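Local coordinates for cell wall surface anchor family protein (Streptococcus pneumoniae, PDB 4OQ1) that serves as an ancillary pilin of the pneumococcal pilus and, as a cell wall surface anchor family protein, probably takes part in fixing the pilus to the cell wall, at residues Lys56-Asp59 against Ser60-Tyr63; Asp77-Lys80 against Leu81-Phe84; Pro290-Asn294 against Gly295-Val299; Leu320-Leu323 against Gln324-Thr327. The protein carries 3 engineered substitutions. One frame throughout, in Å; residues are numbered along the deposited sequence.

The four contacts fall into two pairs on opposite sides of the centre of an elongated chain. Contacts 1 and 2, with centres about 13 Å apart, come first along the sequence: one follows strand 50-56, the other leads into strand 85-93, its neighbour in the same mixed sheet, and helix 66-73 comes between them in sequence. Phe84 of contact 2 packs on Leu57 and Tyr61 of contact 1. Contacts 3 and 4, centres about 17 Å apart, belong to one prealbumin-like domain and share an antiparallel sheet through strand 277-284; Val299 and Leu323 touch. Some 89 Å separates the centres of contacts 1 and 4, consistent with a rod-like pilin built of successive beta domains.

Contact 1. Residues Lys56-Asp59 against Ser60-Tyr63; sequences KLDD and SYSY
Asp58 and Tyr61 are the end residues of a type I beta turn that leads out of strand 50-56 toward helix 66-73, and Tyr61 folds back over the residues before it. Its CB rests 3.8 Å from Leu57 CD1, and CG and CD1 of the ring stay 3.9 Å from the same methyl, the two side chains crossing at about a right angle. On the other branch of the ring, CD2 comes within 3.3 Å of Asp58 OD1, which lies near the ring plane at the edge; the carboxylate is turned 49° from the ring. CE2 keeps both carboxylate oxygens in range and meets Phe84 in an edge-to-face stack. With CG anti to the carbonyl carbon (chi1 -68°), the tyrosine ring stays beside its own backbone N, on the side of Asp58. Tyr61 N closes the turn on Asp58 O at 3.1 Å, and Asp58 O takes a second donor, a water that also donates to Tyr61 O. Asp58 OD1 receives a weak bond from Ser60 N; the still closer approach of Ser60 OG is too short to be trusted. Asp58 OD2 reaches Ser83 OG, and a second water donates to OD2 at 2.7 Å.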
loop_
_atom_site.group_PDB
_atom_site.type_symbol
_atom_site.label_atom_id
_atom_site.label_comp_id
_atom_site.label_asym_id
_atom_site.label_seq_id
_atom_site.Cartn_x
_atom_site.Cartn_y
_atom_site.Cartn_z
ATOM N N LYS A 56 -5.406 -2.522 42.360
ATOM C CA LYS A 56 -6.550 -2.239 43.262
ATOM C C LYS A 56 -6.108 -1.231 44.306
ATOM O O LYS A 56 -5.091 -1.441 45.012
ATOM C CB LYS A 56 -7.004 -3.551 43.935
ATOM C CG LYS A 56 -8.235 -3.411 44.879
ATOM C CD LYS A 56 -8.590 -4.740 45.626
ATOM C CE LYS A 56 -9.919 -4.624 46.354
ATOM N NZ LYS A 56 -10.030 -3.472 47.289
ATOM N N LEU A 57 -6.777 -0.090 44.321
ATOM C CA LEU A 57 -6.352 1.035 45.131
ATOM C C LEU A 57 -6.809 0.851 46.588
ATOM O O LEU A 57 -7.786 0.244 46.813
ATOM C CB LEU A 57 -6.857 2.400 44.581
ATOM C CG LEU A 57 -6.693 2.832 43.127
ATOM C CD1 LEU A 57 -7.140 4.293 42.807
ATOM C CD2 LEU A 57 -5.284 2.722 42.719
ATOM N N ASP A 58 -6.010 1.346 47.544
ATOM C CA ASP A 58 -6.342 1.348 48.968
ATOM C C ASP A 58 -7.380 2.396 49.281
ATOM O O ASP A 58 -7.676 3.235 48.487
ATOM C CB ASP A 58 -5.089 1.603 49.807
ATOM C CG ASP A 58 -4.473 3.006 49.606
ATOM O OD1 ASP A 58 -5.160 4.026 49.709
ATOM O OD2 ASP A 58 -3.249 3.134 49.361
ATOM N N ASP A 59 -7.873 2.400 50.495
ATOM C CA ASP A 59 -8.947 3.310 50.887
ATOM C C ASP A 59 -8.614 4.768 50.950
ATOM O O ASP A 59 -9.484 5.601 50.983
ATOM C CB ASP A 59 -9.469 2.886 52.228
ATOM C CG ASP A 59 -10.005 1.503 52.193
ATOM O OD1 ASP A 59 -10.548 1.099 51.127
ATOM O OD2 ASP A 59 -9.837 0.848 53.228
ATOM N N SER A 60 -7.356 5.127 50.963
ATOM C CA SER A 60 -7.087 6.570 50.811
ATOM C C SER A 60 -7.523 7.170 49.453
ATOM O O SER A 60 -7.429 8.415 49.260
ATOM C CB SER A 60 -5.619 6.847 51.010
ATOM O OG SER A 60 -4.901 6.344 49.910
ATOM N N TYR A 61 -8.025 6.324 48.528
ATOM C CA TYR A 61 -8.475 6.825 47.220
ATOM C C TYR A 61 -9.949 6.771 47.064
ATOM O O TYR A 61 -10.595 5.830 47.453
ATOM C CB TYR A 61 -7.795 6.052 46.094
ATOM C CG TYR A 61 -6.282 6.342 46.031
ATOM C CD1 TYR A 61 -5.770 7.191 45.068
ATOM C CD2 TYR A 61 -5.378 5.674 46.843
ATOM C CE1 TYR A 61 -4.385 7.442 44.963
ATOM C CE2 TYR A 61 -4.000 5.958 46.789
ATOM C CZ TYR A 61 -3.515 6.827 45.842
ATOM O OH TYR A 61 -2.153 7.129 45.684
ATOM N N SER A 62 -10.454 7.851 46.509
ATOM C CA SER A 62 -11.833 7.988 46.184
ATOM C C SER A 62 -12.108 8.088 44.644
ATOM O O SER A 62 -11.504 8.857 43.969
ATOM C CB SER A 62 -12.356 9.238 46.866
ATOM O OG SER A 62 -13.701 9.392 46.446
ATOM N N TYR A 63 -13.150 7.425 44.162
ATOM C CA TYR A 63 -13.630 7.501 42.775
ATOM C C TYR A 63 -14.081 8.922 42.470
ATOM O O TYR A 63 -14.019 9.329 41.331
ATOM C CB TYR A 63 -14.795 6.525 42.507
ATOM C CG TYR A 63 -15.176 6.405 41.042
ATOM C CD1 TYR A 63 -14.295 5.803 40.117
ATOM C CD2 TYR A 63 -16.445 6.812 40.597
ATOM C CE1 TYR A 63 -14.609 5.695 38.790
ATOM C CE2 TYR A 63 -16.780 6.719 39.235
ATOM C CZ TYR A 63 -15.895 6.127 38.365
ATOM O OH TYR A 63 -16.194 6.030 37.028
HETATM O O HOH W 1 -10.086 2.941 47.304
HETATM O O HOH W 2 -2.132 5.263 50.604
#

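Contact 2. Residues Asp77-Lys80 against Leu81-Phe84; sequences DENK and LSSF
In the loop joining helix 66-73 to strand 85-93, one helix-like turn runs into a beta turn, and Leu81 N ties the two by donating to Glu78 O at 3.2 Å. The N-H points well at its acceptor (160°), yet the donor sits far above the carbonyl plane. Leu81 then tucks its side chain back under the preceding turn: CG lies 3.7 Å from Asp77 O, while CD1 passes loosely by Glu78 OE1. Leu73, Trp76 and Trp55 also pack on this leucine. The start of the helix-like turn is an Asx turn, in which Asp77 OD1 accepts from Asn79 N at 3.1 Å, met from above the carboxylate plane. Ser82, with OG between its own backbone N and carbonyl carbon (chi1 50°), directs its hydroxyl at Asn79 O, but at 3.5 Å the bond is weak. Phe84 N closes the type I beta turn on Leu81 O, and a water bridges Lys80 O, just before it, to Ser83 N and OG. This water lies over one face of the Phe84 ring, 3.5 Å above its plane and offset toward the rim. Phe84 CE2 comes to 3.5 Å from Lys80 O. The lysine NZ is bonded to Ser75 O.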
loop_
_atom_site.group_PDB
_atom_site.type_symbol
_atom_site.label_atom_id
_atom_site.label_comp_id
_atom_site.label_asym_id
_atom_site.label_seq_id
_atom_site.Cartn_x
_atom_site.Cartn_y
_atom_site.Cartn_z
ATOM N N ASP A 77 5.732 5.474 37.421
ATOM C CA ASP A 77 6.673 5.393 38.563
ATOM C C ASP A 77 6.173 4.285 39.507
ATOM O O ASP A 77 5.056 4.350 39.983
ATOM C CB ASP A 77 6.614 6.721 39.296
ATOM C CG ASP A 77 7.684 6.870 40.343
ATOM O OD1 ASP A 77 8.420 5.901 40.655
ATOM O OD2 ASP A 77 7.780 8.006 40.814
ATOM N N GLU A 78 6.946 3.226 39.733
ATOM C CA GLU A 78 6.544 2.142 40.594
ATOM C C GLU A 78 6.388 2.595 41.990
ATOM O O GLU A 78 5.691 1.996 42.721
ATOM C CB GLU A 78 7.584 1.025 40.568
ATOM C CG GLU A 78 7.454 0.264 39.266
ATOM C CD GLU A 78 6.460 -0.904 39.346
ATOM O OE1 GLU A 78 5.499 -0.896 40.162
ATOM O OE2 GLU A 78 6.638 -1.828 38.527
ATOM N N ASN A 79 7.083 3.672 42.348
ATOM C CA ASN A 79 6.884 4.263 43.634
ATOM C C ASN A 79 5.455 4.862 43.804
ATOM O O ASN A 79 4.979 5.039 44.911
ATOM C CB ASN A 79 7.957 5.327 43.923
ATOM C CG ASN A 79 7.947 5.756 45.362
ATOM O OD1 ASN A 79 7.795 4.910 46.225
ATOM N ND2 ASN A 79 8.090 7.041 45.628
ATOM N N LYS A 80 4.769 5.165 42.732
ATOM C CA LYS A 80 3.333 5.613 42.871
ATOM C C LYS A 80 2.359 4.478 43.083
ATOM O O LYS A 80 1.203 4.720 43.465
ATOM C CB LYS A 80 2.884 6.342 41.637
ATOM C CG LYS A 80 3.632 7.585 41.378
ATOM C CD LYS A 80 3.139 8.196 40.126
ATOM C CE LYS A 80 3.681 9.629 40.006
ATOM N NZ LYS A 80 3.655 10.057 38.589
ATOM N N LEU A 81 2.783 3.229 42.858
ATOM C CA LEU A 81 1.874 2.121 42.765
ATOM C C LEU A 81 2.126 1.133 43.857
ATOM O O LEU A 81 1.380 0.153 43.948
ATOM C CB LEU A 81 2.074 1.381 41.427
ATOM C CG LEU A 81 1.998 2.323 40.250
ATOM C CD1 LEU A 81 2.389 1.554 39.003
ATOM C CD2 LEU A 81 0.598 2.946 40.121
ATOM N N SER A 82 3.210 1.355 44.635
ATOM C CA SER A 82 3.753 0.296 45.489
ATOM C C SER A 82 2.800 -0.052 46.618
ATOM O O SER A 82 2.833 -1.155 47.141
ATOM C CB SER A 82 5.184 0.640 45.967
ATOM O OG SER A 82 5.223 1.955 46.514
ATOM N N SER A 83 1.885 0.847 46.944
ATOM C CA SER A 83 0.948 0.487 47.969
ATOM C C SER A 83 -0.230 -0.341 47.431
ATOM O O SER A 83 -1.040 -0.745 48.223
ATOM C CB SER A 83 0.447 1.719 48.721
ATOM O OG SER A 83 -0.468 2.456 47.964
ATOM N N PHE A 84 -0.378 -0.536 46.112
ATOM C CA PHE A 84 -1.627 -1.071 45.570
ATOM C C PHE A 84 -1.405 -2.543 45.374
ATOM O O PHE A 84 -0.284 -2.982 45.275
ATOM C CB PHE A 84 -2.012 -0.436 44.208
ATOM C CG PHE A 84 -2.075 1.064 44.223
ATOM C CD1 PHE A 84 -2.468 1.723 45.353
ATOM C CD2 PHE A 84 -1.802 1.763 43.101
ATOM C CE1 PHE A 84 -2.482 3.100 45.371
ATOM C CE2 PHE A 84 -1.873 3.176 43.094
ATOM C CZ PHE A 84 -2.143 3.805 44.259
HETATM O O HOH W 3 0.989 3.366 45.949
#

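Contact 3. Residues Pro290-Asn294 against Gly295-Val299; sequences PVLQN and GKEVV
Glu297, its CG anti to the carbonyl carbon (chi1 -61°) and the chain extended beyond, lies alongside Pro290, the two pointing the same way, with Glu297 CG 3.6 Å from Pro290 CB and the carboxylate against the proline ring, both oxygens 3.8 Å from Pro290 CG. They sit toward the end away from the turn of an antiparallel hairpin of the prealbumin-like domain, whose strands 287-293 and 296-301 are joined by a type I' turn from Gln293 to Lys296. Asn294 and Gly295, both with positive phi, occupy the two central places. On the face carrying Glu297, its non-hydrogen-bonded partner Leu292 reaches across and sets CD2 3.7 Å from Glu297 CG. Val298 serves the other side: its CG2 packs on Val291 CG1 at 3.8 Å and crosses the Gln293 side chain at a slant, touching CB and OE1. Gln293 NE2 donates to Glu311 O, beyond the hairpin. Val280 of strand 277-284 covers both valines. Lys296 N reaches Gln293 O from well above the carbonyl plane, and Val298 N donates to Val291 O at 3.0 Å. Gln293 N meets Lys296 O at 2.6 Å, almost in line with the C=O bond and with 163° at the hydrogen.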
loop_
_atom_site.group_PDB
_atom_site.type_symbol
_atom_site.label_atom_id
_atom_site.label_comp_id
_atom_site.label_asym_id
_atom_site.label_seq_id
_atom_site.Cartn_x
_atom_site.Cartn_y
_atom_site.Cartn_z
ATOM N N PRO A 290 3.410 -6.955 -25.109
ATOM C CA PRO A 290 2.458 -6.273 -25.955
ATOM C C PRO A 290 2.097 -4.836 -25.564
ATOM O O PRO A 290 1.955 -4.487 -24.392
ATOM C CB PRO A 290 1.224 -7.145 -25.851
ATOM C CG PRO A 290 1.781 -8.522 -25.737
ATOM C CD PRO A 290 3.148 -8.400 -25.099
ATOM N N VAL A 291 1.973 -3.988 -26.573
ATOM C CA VAL A 291 1.473 -2.616 -26.331
ATOM C C VAL A 291 -0.035 -2.733 -26.223
ATOM O O VAL A 291 -0.646 -3.464 -26.967
ATOM C CB VAL A 291 1.875 -1.672 -27.479
ATOM C CG1 VAL A 291 1.103 -0.361 -27.423
ATOM C CG2 VAL A 291 3.337 -1.364 -27.394
ATOM N N LEU A 292 -0.620 -2.001 -25.290
ATOM C CA LEU A 292 -2.075 -2.004 -25.102
ATOM C C LEU A 292 -2.615 -0.667 -25.515
ATOM O O LEU A 292 -2.034 0.324 -25.145
ATOM C CB LEU A 292 -2.362 -2.206 -23.622
ATOM C CG LEU A 292 -1.788 -3.466 -22.981
ATOM C CD1 LEU A 292 -2.240 -3.506 -21.510
ATOM C CD2 LEU A 292 -2.252 -4.688 -23.739
ATOM N N GLN A 293 -3.696 -0.654 -26.296
ATOM C CA GLN A 293 -4.382 0.536 -26.690
ATOM C C GLN A 293 -5.831 0.174 -26.876
ATOM O O GLN A 293 -6.144 -0.962 -27.254
ATOM C CB GLN A 293 -3.868 1.025 -28.024
ATOM C CG GLN A 293 -2.643 1.899 -27.934
ATOM C CD GLN A 293 -2.291 2.494 -29.287
ATOM O OE1 GLN A 293 -2.397 1.818 -30.290
ATOM N NE2 GLN A 293 -1.883 3.766 -29.317
ATOM N N ASN A 294 -6.707 1.167 -26.688
ATOM C CA ASN A 294 -8.195 1.010 -26.835
ATOM C C ASN A 294 -8.737 -0.275 -26.234
ATOM O O ASN A 294 -9.574 -0.933 -26.858
ATOM C CB ASN A 294 -8.631 1.083 -28.291
ATOM C CG ASN A 294 -8.419 2.458 -28.891
ATOM O OD1 ASN A 294 -8.556 3.469 -28.204
ATOM N ND2 ASN A 294 -8.132 2.508 -30.190
ATOM N N GLY A 295 -8.220 -0.621 -25.043
ATOM C CA GLY A 295 -8.611 -1.802 -24.301
ATOM C C GLY A 295 -8.159 -3.105 -24.908
ATOM O O GLY A 295 -8.876 -4.089 -24.797
ATOM N N LYS A 296 -6.979 -3.125 -25.556
ATOM C CA LYS A 296 -6.401 -4.398 -26.047
ATOM C C LYS A 296 -4.977 -4.266 -26.584
ATOM O O LYS A 296 -4.443 -3.149 -26.743
ATOM C CB LYS A 296 -7.275 -5.033 -27.149
ATOM C CG LYS A 296 -7.560 -4.107 -28.329
ATOM C CD LYS A 296 -8.701 -4.582 -29.229
ATOM C CE LYS A 296 -9.102 -3.477 -30.205
ATOM N NZ LYS A 296 -10.460 -3.746 -30.766
ATOM N N GLU A 297 -4.393 -5.430 -26.834
ATOM C CA GLU A 297 -3.082 -5.527 -27.509
ATOM C C GLU A 297 -3.203 -5.028 -28.956
ATOM O O GLU A 297 -4.232 -5.197 -29.622
ATOM C CB GLU A 297 -2.556 -6.957 -27.513
ATOM C CG GLU A 297 -2.360 -7.496 -26.125
ATOM C CD GLU A 297 -1.921 -8.961 -26.087
ATOM O OE1 GLU A 297 -1.643 -9.537 -27.115
ATOM O OE2 GLU A 297 -1.848 -9.527 -24.986
ATOM N N VAL A 298 -2.156 -4.374 -29.428
ATOM C CA VAL A 298 -2.176 -3.749 -30.743
ATOM C C VAL A 298 -1.660 -4.724 -31.790
ATOM O O VAL A 298 -0.435 -5.068 -31.813
ATOM C CB VAL A 298 -1.286 -2.528 -30.741
ATOM C CG1 VAL A 298 -1.250 -1.842 -32.109
ATOM C CG2 VAL A 298 -1.687 -1.542 -29.653
ATOM N N VAL A 299 -2.559 -5.113 -32.706
ATOM C CA VAL A 299 -2.183 -5.946 -33.867
ATOM C C VAL A 299 -2.465 -5.140 -35.126
ATOM O O VAL A 299 -3.521 -4.476 -35.255
ATOM C CB VAL A 299 -2.902 -7.274 -33.836
ATOM C CG1 VAL A 299 -2.777 -8.080 -35.138
ATOM C CG2 VAL A 299 -2.375 -8.085 -32.672
#

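Contact 4. Residues Leu320-Leu323 against Gln324-Thr327; sequences LWEL and QAPT
Gln324 N lies 3.8 Å from Glu322 CG, near the corner that the chain turns at Leu323 on leaving the sheet. Leu323 and Gln324 both face Met277, a classic beta bulge, and both are backbone-bonded to it. The Gln324 side chain also touches Met277, and its NE2 is held by Gly275 O. Ala325 comes next and carries most of the side-chain contact: Glu322 OE2 lies 3.3 Å from its CA and 3.6 Å from its CB. The glutamate gets there as an extended chain, CG anti to the backbone N (chi1 -173°), its carboxylate laid along the alanine with one oxygen against carbon. Its other oxygen, OE1, accepts from Leu332 N in the following loop, a bond that would restrain the carboxylate's rotation. Pro326 closes the row, CD at 4.2 Å from Glu322 OE2, its ring resting on Leu273, Ala276 and Asn354. Glu322 also touches Asn354, on strand 350-354. A buried glutamate just before the corner, followed after two residues by Ala-Pro, fits the E-box sequence motif of Gram-positive pilins and their CnaB domains.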
loop_
_atom_site.group_PDB
_atom_site.type_symbol
_atom_site.label_atom_id
_atom_site.label_comp_id
_atom_site.label_asym_id
_atom_site.label_seq_id
_atom_site.Cartn_x
_atom_site.Cartn_y
_atom_site.Cartn_z
ATOM N N LEU A 320 7.703 -4.309 -34.366
ATOM C CA LEU A 320 6.678 -5.003 -35.080
ATOM C C LEU A 320 7.104 -6.476 -35.031
ATOM O O LEU A 320 8.087 -6.836 -35.713
ATOM C CB LEU A 320 6.564 -4.600 -36.558
ATOM C CG LEU A 320 6.168 -3.100 -36.790
ATOM C CD1 LEU A 320 6.043 -2.817 -38.278
ATOM C CD2 LEU A 320 4.836 -2.839 -36.169
ATOM N N TRP A 321 6.424 -7.233 -34.192
ATOM C CA TRP A 321 6.667 -8.695 -34.050
ATOM C C TRP A 321 5.804 -9.367 -35.070
ATOM O O TRP A 321 4.544 -9.259 -34.991
ATOM C CB TRP A 321 6.307 -9.194 -32.639
ATOM C CG TRP A 321 6.339 -10.701 -32.475
ATOM C CD1 TRP A 321 5.335 -11.556 -32.704
ATOM C CD2 TRP A 321 7.449 -11.481 -32.075
ATOM N NE1 TRP A 321 5.760 -12.875 -32.495
ATOM C CE2 TRP A 321 7.039 -12.824 -32.033
ATOM C CE3 TRP A 321 8.729 -11.177 -31.672
ATOM C CZ2 TRP A 321 7.923 -13.876 -31.706
ATOM C CZ3 TRP A 321 9.582 -12.229 -31.301
ATOM C CH2 TRP A 321 9.184 -13.525 -31.342
ATOM N N GLU A 322 6.422 -10.035 -36.034
ATOM C CA GLU A 322 5.634 -10.627 -37.192
ATOM C C GLU A 322 4.909 -11.874 -36.777
ATOM O O GLU A 322 5.539 -12.857 -36.306
ATOM C CB GLU A 322 6.491 -10.942 -38.421
ATOM C CG GLU A 322 5.617 -11.373 -39.623
ATOM C CD GLU A 322 6.444 -11.589 -40.886
ATOM O OE1 GLU A 322 7.542 -12.165 -40.773
ATOM O OE2 GLU A 322 5.985 -11.171 -41.952
ATOM N N LEU A 323 3.571 -11.803 -36.823
ATOM C CA LEU A 323 2.747 -12.960 -36.573
ATOM C C LEU A 323 2.511 -13.821 -37.828
ATOM O O LEU A 323 2.469 -15.009 -37.719
ATOM C CB LEU A 323 1.386 -12.511 -36.058
ATOM C CG LEU A 323 1.417 -11.753 -34.711
ATOM C CD1 LEU A 323 0.102 -11.067 -34.363
ATOM C CD2 LEU A 323 1.791 -12.704 -33.577
ATOM N N GLN A 324 2.373 -13.208 -38.992
ATOM C CA GLN A 324 2.084 -13.910 -40.233
ATOM C C GLN A 324 2.680 -13.139 -41.458
ATOM O O GLN A 324 2.388 -11.947 -41.665
ATOM C CB GLN A 324 0.558 -13.984 -40.416
ATOM C CG GLN A 324 0.099 -14.392 -41.785
ATOM C CD GLN A 324 -1.381 -14.580 -41.878
ATOM O OE1 GLN A 324 -1.898 -15.576 -41.388
ATOM N NE2 GLN A 324 -2.096 -13.598 -42.499
ATOM N N ALA A 325 3.432 -13.857 -42.276
ATOM C CA ALA A 325 3.997 -13.256 -43.490
ATOM C C ALA A 325 2.921 -13.205 -44.618
ATOM O O ALA A 325 1.977 -13.984 -44.609
ATOM C CB ALA A 325 5.239 -14.024 -43.937
ATOM N N PRO A 326 3.015 -12.215 -45.547
ATOM C CA PRO A 326 2.220 -12.297 -46.776
ATOM C C PRO A 326 2.387 -13.640 -47.411
ATOM O O PRO A 326 3.490 -14.196 -47.347
ATOM C CB PRO A 326 2.832 -11.204 -47.673
ATOM C CG PRO A 326 3.480 -10.234 -46.734
ATOM C CD PRO A 326 3.993 -11.118 -45.612
ATOM N N THR A 327 1.321 -14.173 -48.017
ATOM C CA THR A 327 1.380 -15.439 -48.779
ATOM C C THR A 327 2.581 -15.508 -49.739
ATOM O O THR A 327 2.785 -14.664 -50.570
ATOM C CB THR A 327 0.085 -15.649 -49.586
ATOM O OG1 THR A 327 -1.038 -15.467 -48.721
ATOM C CG2 THR A 327 0.067 -17.043 -50.151
#